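Local structure of endoglucanase (Komagataeibacter sucrofermentans, 6VC5) at residues Q7-I10 with F11-K14; Y270-P273 with P274-A278; L291-L294 with D295-P298; A304-M307 with L308-A312. The protein probably hydrolyses internal beta-1,4-glucosidic linkages in cellulose and related beta-glucans. All coordinates share one frame; numbering follows the deposited sequence.

Contact 1 of 4, residues Q7-I10 with F11-K14; sequences QWAI and FRDK
Trp8 and Arg12, one helical turn apart, meet through a CH-pi contact: Arg12 CB lies over one face of the indole, 3.9 Å from the centroid of its six-membered ring. Because Arg12 CG stands anti to the backbone N (chi1 -177°), the chain runs on across that face, until a bend at chi3 turns the guanidinium steeply against the ring plane, at 82°. Its NH1 ends 3.7 Å from Trp8 NE1, and both nitrogens bind the same carboxylate oxygen of Asp48, by salt bridge and hydrogen bond respectively. A second apolar contact joins Trp8 CZ3 to Phe11 CD2 at 3.5 Å, neither ring lying over the face of the other. Were Trp8 an alanine, a gap would probably open beside Phe11, the aliphatic part of Arg12 would lose its flat support and Asp48 one of its donors.

Backbone bonds run from Phe11, Arg12, Asp13 and Lys14 N to the carbonyl oxygens four residues earlier, the shortest being Arg12 N to Trp8 O at 2.7 Å. Water adds to this on the more exposed side. One molecule bridges Ala9 O and Arg12 NH2, and another gives hydrogen bonds to Ile10 O and Asp13 OD1. These i to i+3 and i to i+4 pairings are those of an amphipathic alpha-helix, here helix 4-15, with aromatic residues packed inward and hydrated carbonyls outward.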
loop_
_atom_site.group_PDB
_atom_site.type_symbol
_atom_site.label_atom_id
_atom_site.label_comp_id
_atom_site.label_asym_id
_atom_site.label_seq_id
_atom_site.Cartn_x
_atom_site.Cartn_y
_atom_site.Cartn_z
ATOM N N GLN A 7 15.973 -11.913 1.336
ATOM C CA GLN A 7 14.815 -11.786 0.454
ATOM C C GLN A 7 14.937 -10.562 -0.452
ATOM O O GLN A 7 14.572 -10.622 -1.635
ATOM C CB GLN A 7 13.522 -11.763 1.273
ATOM C CG GLN A 7 13.263 -13.067 2.030
ATOM C CD GLN A 7 13.257 -14.281 1.116
ATOM O OE1 GLN A 7 12.463 -14.361 0.184
ATOM N NE2 GLN A 7 14.158 -15.228 1.375
ATOM N N TRP A 8 15.451 -9.445 0.078
ATOM C CA TRP A 8 15.687 -8.275 -0.765
ATOM C C TRP A 8 16.663 -8.588 -1.895
ATOM O O TRP A 8 16.461 -8.153 -3.033
ATOM C CB TRP A 8 16.175 -7.081 0.061
ATOM C CG TRP A 8 16.830 -5.991 -0.784
ATOM C CD1 TRP A 8 18.140 -5.606 -0.738
ATOM C CD2 TRP A 8 16.210 -5.173 -1.797
ATOM N NE1 TRP A 8 18.371 -4.598 -1.648
ATOM C CE2 TRP A 8 17.205 -4.312 -2.307
ATOM C CE3 TRP A 8 14.910 -5.077 -2.308
ATOM C CZ2 TRP A 8 16.943 -3.368 -3.307
ATOM C CZ3 TRP A 8 14.652 -4.141 -3.309
ATOM C CH2 TRP A 8 15.670 -3.296 -3.794
ATOM N N ALA A 9 17.714 -9.362 -1.610
ATOM C CA ALA A 9 18.679 -9.704 -2.654
ATOM C C ALA A 9 18.011 -10.419 -3.827
ATOM O O ALA A 9 18.367 -10.188 -4.990
ATOM C CB ALA A 9 19.803 -10.555 -2.073
ATOM N N ILE A 10 17.046 -11.296 -3.545
ATOM C CA ILE A 10 16.291 -11.953 -4.611
ATOM C C ILE A 10 15.430 -10.947 -5.369
ATOM O O ILE A 10 15.420 -10.926 -6.609
ATOM C CB ILE A 10 15.440 -13.099 -4.038
ATOM C CG1 ILE A 10 16.326 -14.176 -3.410
ATOM C CG2 ILE A 10 14.583 -13.707 -5.121
ATOM C CD1 ILE A 10 15.553 -15.087 -2.451
ATOM N N PHE A 11 14.661 -10.125 -4.638
ATOM C CA PHE A 11 13.840 -9.099 -5.276
ATOM C C PHE A 11 14.696 -8.196 -6.149
ATOM O O PHE A 11 14.355 -7.925 -7.308
ATOM C CB PHE A 11 13.113 -8.273 -4.210
ATOM C CG PHE A 11 12.054 -7.351 -4.761
ATOM C CD1 PHE A 11 10.730 -7.759 -4.836
ATOM C CD2 PHE A 11 12.382 -6.077 -5.198
ATOM C CE1 PHE A 11 9.741 -6.906 -5.340
ATOM C CE2 PHE A 11 11.403 -5.219 -5.702
ATOM C CZ PHE A 11 10.087 -5.635 -5.774
ATOM N N ARG A 12 15.829 -7.752 -5.607
ATOM C CA ARG A 12 16.709 -6.838 -6.327
ATOM C C ARG A 12 17.253 -7.479 -7.598
ATOM O O ARG A 12 17.306 -6.838 -8.656
ATOM C CB ARG A 12 17.854 -6.400 -5.410
ATOM C CG ARG A 12 18.801 -5.386 -6.040
ATOM C CD ARG A 12 20.039 -5.204 -5.175
ATOM N NE ARG A 12 20.810 -6.436 -5.060
ATOM C CZ ARG A 12 21.533 -6.773 -3.994
ATOM N NH1 ARG A 12 21.588 -5.967 -2.942
ATOM N NH2 ARG A 12 22.201 -7.922 -3.977
ATOM N N ASP A 13 17.653 -8.748 -7.517
ATOM C CA ASP A 13 18.179 -9.424 -8.701
ATOM C C ASP A 13 17.137 -9.476 -9.816
ATOM O O ASP A 13 17.480 -9.368 -11.001
ATOM C CB ASP A 13 18.638 -10.831 -8.321
ATOM C CG ASP A 13 19.055 -11.657 -9.524
ATOM O OD1 ASP A 13 18.598 -12.816 -9.638
ATOM O OD2 ASP A 13 19.847 -11.151 -10.351
ATOM N N LYS A 14 15.858 -9.626 -9.457
ATOM C CA LYS A 14 14.814 -9.818 -10.459
ATOM C C LYS A 14 14.313 -8.499 -11.043
ATOM O O LYS A 14 14.052 -8.418 -12.250
ATOM C CB LYS A 14 13.643 -10.591 -9.846
ATOM C CG LYS A 14 13.989 -12.033 -9.498
ATOM C CD LYS A 14 12.828 -12.741 -8.827
ATOM C CE LYS A 14 12.781 -14.208 -9.226
ATOM N NZ LYS A 14 11.839 -14.441 -10.357
HETATM O O HOH W 1 20.985 -9.377 -5.807
HETATM O O HOH W 2 16.640 -13.242 -7.787
#

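Contact 2 of 4, residues Y270-P273 with P274-A278; sequences YNAP and PGYLA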
loop_
_atom_site.group_PDB
_atom_site.type_symbol
_atom_site.label_atom_id
_atom_site.label_comp_id
_atom_site.label_asym_id
_atom_site.label_seq_id
_atom_site.Cartn_x
_atom_site.Cartn_y
_atom_site.Cartn_z
ATOM N N TYR A 270 -9.380 -19.636 -10.093
ATOM C CA TYR A 270 -7.995 -19.865 -9.737
ATOM C C TYR A 270 -7.748 -19.433 -8.300
ATOM O O TYR A 270 -8.545 -18.712 -7.695
ATOM C CB TYR A 270 -7.082 -19.052 -10.652
ATOM C CG TYR A 270 -7.481 -17.607 -10.852
ATOM C CD1 TYR A 270 -7.041 -16.608 -9.990
ATOM C CD2 TYR A 270 -8.273 -17.234 -11.940
ATOM C CE1 TYR A 270 -7.391 -15.280 -10.200
ATOM C CE2 TYR A 270 -8.633 -15.917 -12.157
ATOM C CZ TYR A 270 -8.188 -14.943 -11.288
ATOM O OH TYR A 270 -8.550 -13.635 -11.527
ATOM N N ASN A 271 -6.610 -19.863 -7.772
ATOM C CA ASN A 271 -6.204 -19.515 -6.420
ATOM C C ASN A 271 -5.270 -18.307 -6.445
ATOM O O ASN A 271 -4.676 -17.954 -7.469
ATOM C CB ASN A 271 -5.500 -20.692 -5.738
ATOM C CG ASN A 271 -6.359 -21.944 -5.673
ATOM O OD1 ASN A 271 -7.527 -21.912 -5.271
ATOM N ND2 ASN A 271 -5.761 -23.071 -6.045
ATOM N N ALA A 272 -5.151 -17.682 -5.281
ATOM C CA ALA A 272 -4.322 -16.513 -5.100
ATOM C C ALA A 272 -2.843 -16.867 -5.190
ATOM O O ALA A 272 -2.455 -18.023 -5.008
ATOM C CB ALA A 272 -4.592 -15.955 -3.709
ATOM N N PRO A 273 -1.993 -15.877 -5.451
ATOM C CA PRO A 273 -0.548 -16.106 -5.387
ATOM C C PRO A 273 -0.076 -16.237 -3.950
ATOM O O PRO A 273 -0.823 -15.936 -3.004
ATOM C CB PRO A 273 0.020 -14.835 -6.029
ATOM C CG PRO A 273 -0.978 -13.780 -5.640
ATOM C CD PRO A 273 -2.320 -14.468 -5.753
ATOM N N PRO A 274 1.174 -16.669 -3.747
ATOM C CA PRO A 274 1.693 -16.853 -2.378
ATOM C C PRO A 274 1.684 -15.605 -1.522
ATOM O O PRO A 274 1.650 -15.728 -0.291
ATOM C CB PRO A 274 3.131 -17.344 -2.605
ATOM C CG PRO A 274 3.118 -17.954 -3.956
ATOM C CD PRO A 274 2.082 -17.229 -4.764
ATOM N N GLY A 275 1.730 -14.410 -2.110
ATOM C CA GLY A 275 1.645 -13.214 -1.287
ATOM C C GLY A 275 0.378 -13.145 -0.451
ATOM O O GLY A 275 0.387 -12.595 0.660
ATOM N N TYR A 276 -0.747 -13.674 -0.964
ATOM C CA TYR A 276 -1.942 -13.677 -0.122
ATOM C C TYR A 276 -1.762 -14.599 1.073
ATOM O O TYR A 276 -2.276 -14.327 2.162
ATOM C CB TYR A 276 -3.163 -14.196 -0.877
ATOM C CG TYR A 276 -3.870 -13.251 -1.797
ATOM C CD1 TYR A 276 -3.178 -12.356 -2.608
ATOM C CD2 TYR A 276 -5.256 -13.295 -1.907
ATOM C CE1 TYR A 276 -3.864 -11.515 -3.498
ATOM C CE2 TYR A 276 -5.947 -12.465 -2.795
ATOM C CZ TYR A 276 -5.245 -11.584 -3.587
ATOM O OH TYR A 276 -5.914 -10.764 -4.470
ATOM N N LEU A 277 -1.104 -15.736 0.862
ATOM C CA LEU A 277 -0.837 -16.640 1.971
ATOM C C LEU A 277 0.041 -15.967 3.013
ATOM O O LEU A 277 -0.148 -16.175 4.216
ATOM C CB LEU A 277 -0.185 -17.920 1.442
ATOM C CG LEU A 277 0.251 -18.982 2.440
ATOM C CD1 LEU A 277 -0.937 -19.514 3.191
ATOM C CD2 LEU A 277 0.950 -20.100 1.697
ATOM N N ALA A 278 1.000 -15.148 2.566
ATOM C CA ALA A 278 1.807 -14.379 3.508
ATOM C C ALA A 278 0.936 -13.466 4.366
ATOM O O ALA A 278 1.086 -13.422 5.591
ATOM C CB ALA A 278 2.850 -13.569 2.746
#
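Pro274 follows Pro273 directly, and the peptide link between them brings Pro273 CB to 3.4 Å from Pro274 CD. Neither proline has an amide hydrogen to give, so the extended chain of 270-273 enters the helical turn through two residues whose phi angles are restrained by their rings. Gly275 comes next, and its N-H is taken by the side chain of Ser302, outside the segment.

Within the helical segment, Tyr276 makes the main side-chain contact. Its N-H reaches back to Pro273 O at 3.0 Å, an i to i+3 bond bent to 143° at the hydrogen, with the donor above the carbonyl plane and off the lone pairs. The side chain turns back over the preceding residues, CG lying anti to the carbonyl carbon (chi1 -80°). One ring face receives the methyl of Ala272, whose CB is 3.7 Å from the centroid and leans toward the CD2 side in a CH-pi contact. On the other side of CG, Tyr276 CD1 meets Pro273 CD obliquely at 3.9 Å. The phenol OH is spent elsewhere, on Gly258 O, which ties the far end of the ring to another part of the chain.

Beyond it, Ala278 N bonds to Pro274 O in the regular helical pattern. Helix 274-282 leaves the loop that follows strand 260-261 with helix 300-313 alongside: Ser302 borders both prolines, Tyr301 touches Tyr276, and Ala309 packs on Ala278.

Contact 3 of 4, residues L291-L294 with D295-P298; sequences LPTL and DHAP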
loop_
_atom_site.group_PDB
_atom_site.type_symbol
_atom_site.label_atom_id
_atom_site.label_comp_id
_atom_site.label_asym_id
_atom_site.label_seq_id
_atom_site.Cartn_x
_atom_site.Cartn_y
_atom_site.Cartn_z
ATOM N N LEU A 291 6.602 -17.898 6.369
ATOM C CA LEU A 291 6.428 -17.153 5.149
ATOM C C LEU A 291 7.022 -17.789 3.904
ATOM O O LEU A 291 8.056 -18.365 3.869
ATOM C CB LEU A 291 6.931 -15.718 5.301
ATOM C CG LEU A 291 6.209 -14.785 6.285
ATOM C CD1 LEU A 291 6.908 -13.444 6.350
ATOM C CD2 LEU A 291 4.739 -14.580 5.984
ATOM N N PRO A 292 6.314 -17.564 2.804
ATOM C CA PRO A 292 6.797 -18.006 1.500
ATOM C C PRO A 292 8.089 -17.267 1.193
ATOM O O PRO A 292 8.338 -16.245 1.789
ATOM C CB PRO A 292 5.707 -17.529 0.525
ATOM C CG PRO A 292 4.504 -17.265 1.340
ATOM C CD PRO A 292 4.922 -17.079 2.764
ATOM N N THR A 293 8.928 -17.833 0.342
ATOM C CA THR A 293 10.162 -17.188 -0.038
ATOM C C THR A 293 10.148 -16.707 -1.488
ATOM O O THR A 293 9.488 -17.243 -2.315
ATOM C CB THR A 293 11.373 -18.082 0.183
ATOM O OG1 THR A 293 11.123 -19.347 -0.412
ATOM C CG2 THR A 293 11.623 -18.259 1.680
ATOM N N LEU A 294 10.905 -15.661 -1.755
ATOM C CA LEU A 294 10.793 -14.992 -3.045
ATOM C C LEU A 294 11.367 -15.793 -4.203
ATOM O O LEU A 294 11.033 -15.497 -5.359
ATOM C CB LEU A 294 11.451 -13.618 -2.997
ATOM C CG LEU A 294 10.454 -12.487 -2.772
ATOM C CD1 LEU A 294 9.820 -12.586 -1.391
ATOM C CD2 LEU A 294 11.157 -11.160 -2.959
ATOM N N ASP A 295 12.215 -16.787 -3.934
ATOM C CA ASP A 295 12.680 -17.632 -5.028
ATOM C C ASP A 295 11.559 -18.461 -5.646
ATOM O O ASP A 295 11.756 -19.022 -6.727
ATOM C CB ASP A 295 13.833 -18.530 -4.575
ATOM C CG ASP A 295 13.454 -19.420 -3.413
ATOM O OD1 ASP A 295 12.967 -18.886 -2.395
ATOM O OD2 ASP A 295 13.643 -20.653 -3.513
ATOM N N HIS A 296 10.396 -18.553 -4.993
ATOM C CA HIS A 296 9.237 -19.256 -5.538
ATOM C C HIS A 296 8.139 -18.312 -6.018
ATOM O O HIS A 296 7.063 -18.783 -6.415
ATOM C CB HIS A 296 8.649 -20.219 -4.502
ATOM C CG HIS A 296 9.619 -21.242 -4.000
ATOM N ND1 HIS A 296 9.672 -21.633 -2.680
ATOM C CD2 HIS A 296 10.590 -21.937 -4.640
ATOM C CE1 HIS A 296 10.625 -22.537 -2.531
ATOM N NE2 HIS A 296 11.198 -22.737 -3.703
ATOM N N ALA A 297 8.366 -17.001 -5.972
ATOM C CA ALA A 297 7.319 -16.055 -6.326
ATOM C C ALA A 297 6.936 -16.225 -7.793
ATOM O O ALA A 297 7.819 -16.237 -8.664
ATOM C CB ALA A 297 7.788 -14.620 -6.073
ATOM N N PRO A 298 5.646 -16.367 -8.109
ATOM C CA PRO A 298 5.243 -16.536 -9.513
ATOM C C PRO A 298 5.304 -15.263 -10.329
ATOM O O PRO A 298 5.345 -15.347 -11.567
ATOM C CB PRO A 298 3.787 -17.010 -9.405
ATOM C CG PRO A 298 3.307 -16.386 -8.116
ATOM C CD PRO A 298 4.497 -16.407 -7.184
HETATM O O HOH W 3 7.937 -20.394 -0.827
#
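Leu294, Asp295 and Thr293 carry this tight turn. Thr293 OG1 donates to Asp295 OD1 at 2.7 Å, meeting the carboxylate on its syn side and 21° out of its plane. Both groups sit between their own backbone N and carbonyl carbon, chi1 being 50° for Thr293 and 58° for Asp295, which brings the hydroxyl and the acid out alongside each other.

Two backbone bonds close the turn. His296 N bonds to Thr293 O at 3.1 Å, and Ala297 N bonds to Leu294 O at the same length of 3.1 Å; both donors stand above the carbonyl plane, the second far out of it. Leu294 turns its side chain from the turn into the protein, onto Ile10, Phe11, Thr306 and Met307, while its carbonyl oxygen lies 3.4 Å from Ala297 CB. At the rim of the His296 ring and in its plane, a water joins ND1, at 2.8 Å, to Thr293 N.

Successive i to i+3 bonds make this a short 3-10 turn with a polar outer side and a leucine on the inner one. Asp295 OD2 also lies over one face of the imidazole, near its rim, so the carboxylate would probably help stabilise a positive charge on His296.

Contact 4 of 4, residues A304-M307 with L308-A312; sequences ALTM and LAYIA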
loop_
_atom_site.group_PDB
_atom_site.type_symbol
_atom_site.label_atom_id
_atom_site.label_comp_id
_atom_site.label_asym_id
_atom_site.label_seq_id
_atom_site.Cartn_x
_atom_site.Cartn_y
_atom_site.Cartn_z
ATOM N N ALA A 304 6.350 -8.619 -4.239
ATOM C CA ALA A 304 6.272 -7.395 -3.453
ATOM C C ALA A 304 5.378 -7.569 -2.228
ATOM O O ALA A 304 5.720 -7.100 -1.135
ATOM C CB ALA A 304 5.802 -6.230 -4.330
ATOM N N LEU A 305 4.241 -8.252 -2.384
ATOM C CA LEU A 305 3.352 -8.456 -1.242
ATOM C C LEU A 305 4.002 -9.338 -0.176
ATOM O O LEU A 305 3.865 -9.079 1.029
ATOM C CB LEU A 305 2.024 -9.051 -1.724
ATOM C CG LEU A 305 0.924 -9.247 -0.680
ATOM C CD1 LEU A 305 0.528 -7.940 0.004
ATOM C CD2 LEU A 305 -0.289 -9.868 -1.359
ATOM N N THR A 306 4.719 -10.380 -0.605
ATOM C CA THR A 306 5.444 -11.230 0.330
ATOM C C THR A 306 6.511 -10.438 1.078
ATOM O O THR A 306 6.636 -10.557 2.302
ATOM C CB THR A 306 6.049 -12.403 -0.442
ATOM O OG1 THR A 306 4.994 -13.151 -1.065
ATOM C CG2 THR A 306 6.829 -13.343 0.498
ATOM N N MET A 307 7.263 -9.585 0.369
ATOM C CA MET A 307 8.250 -8.744 1.041
ATOM C C MET A 307 7.604 -7.835 2.084
ATOM O O MET A 307 8.148 -7.668 3.184
ATOM C CB MET A 307 9.018 -7.891 0.033
ATOM C CG MET A 307 10.107 -8.582 -0.733
ATOM S SD MET A 307 11.608 -9.037 0.198
ATOM C CE MET A 307 11.533 -8.144 1.759
ATOM N N LEU A 308 6.457 -7.232 1.754
ATOM C CA LEU A 308 5.739 -6.407 2.724
ATOM C C LEU A 308 5.409 -7.210 3.980
ATOM O O LEU A 308 5.502 -6.699 5.106
ATOM C CB LEU A 308 4.454 -5.901 2.079
ATOM C CG LEU A 308 4.334 -4.657 1.203
ATOM C CD1 LEU A 308 4.696 -3.338 1.891
ATOM C CD2 LEU A 308 5.114 -4.841 -0.109
ATOM N N ALA A 309 5.037 -8.483 3.810
ATOM C CA ALA A 309 4.759 -9.331 4.967
ATOM C C ALA A 309 6.002 -9.587 5.823
ATOM O O ALA A 309 5.903 -9.635 7.054
ATOM C CB ALA A 309 4.142 -10.645 4.509
ATOM N N TYR A 310 7.167 -9.796 5.192
ATOM C CA TYR A 310 8.418 -9.935 5.938
ATOM C C TYR A 310 8.705 -8.691 6.765
ATOM O O TYR A 310 9.126 -8.789 7.924
ATOM C CB TYR A 310 9.595 -10.175 4.984
ATOM C CG TYR A 310 9.810 -11.620 4.611
ATOM C CD1 TYR A 310 10.596 -12.456 5.405
ATOM C CD2 TYR A 310 9.238 -12.151 3.471
ATOM C CE1 TYR A 310 10.789 -13.784 5.072
ATOM C CE2 TYR A 310 9.427 -13.479 3.126
ATOM C CZ TYR A 310 10.203 -14.290 3.930
ATOM O OH TYR A 310 10.375 -15.613 3.573
ATOM N N ILE A 311 8.473 -7.512 6.184
ATOM C CA ILE A 311 8.736 -6.258 6.884
ATOM C C ILE A 311 7.769 -6.091 8.048
ATOM O O ILE A 311 8.166 -5.684 9.151
ATOM C CB ILE A 311 8.726 -5.081 5.891
ATOM C CG1 ILE A 311 9.907 -5.235 4.933
ATOM C CG2 ILE A 311 8.807 -3.732 6.621
ATOM C CD1 ILE A 311 9.913 -4.263 3.796
ATOM N N ALA A 312 6.496 -6.437 7.834
ATOM C CA ALA A 312 5.505 -6.352 8.902
ATOM C C ALA A 312 5.795 -7.339 10.036
ATOM O O ALA A 312 5.640 -6.990 11.215
ATOM C CB ALA A 312 4.107 -6.583 8.322
#
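Ala309, Tyr310 and Ile311 each bond through the backbone N to the carbonyl oxygen four residues back, on Leu305, Thr306 and Met307 in turn, and these bonds hold the two segments together as continuous alpha-helix. The bond from Tyr310 N to Thr306 O, 3.0 Å long, lies in the carbonyl plane; that from Ile311 N to Met307 O, also 3.0 Å, tilts out of it by 16°.

On one side of the helix Thr306 and Tyr310 lie alongside each other. Thr306 CG2 approaches the phenol at its edge and in the ring plane, 3.7 Å from Tyr310 CE2, while Thr306 OG1 turns to Ser302 O one turn earlier. Tyr310 CB touches Met307 CE at 4.3 Å, the methionine chain being bent at chi2 (-71°) and again at chi3. The ring's OH bonds to Pro292 O. A phenylalanine at Tyr310 would probably leave that carbonyl without its phenolic donor and the loop of Pro292 less firmly held to the helix.

Apart from this, the side chains are mostly aliphatic, with Leu308 and Ile311 touching Phe42 of helix 33-46. The chemistry is thus that of a buried helix whose few polar side-chain groups are satisfied by main-chain carbonyls.

In the fold
Contact 1, near the start of the chain, and contacts 2, 3 and 4, close together near its end, illustrate how a helix from one end of a chain packs against one from the other, consistent with the (alpha/alpha)6 barrel of glycosyl hydrolase family 8. Helix 300-313, carrying contact 4, touches the other three. Helix 4-15 packs on it through Gln7 and Met307, and helix 274-282 through Gly275 and Thr306. The loop of contact 3 connects helix 274-282 to helix 300-313 and also reaches contact 1, where Gln7 OE1 probably bonds to Leu294 N. Contacts 1 and 2 do not meet, their centres being about 19 Å apart; contact 3 lies about 10 Å from contact 2 and about 11 Å from contact 1, centre to centre.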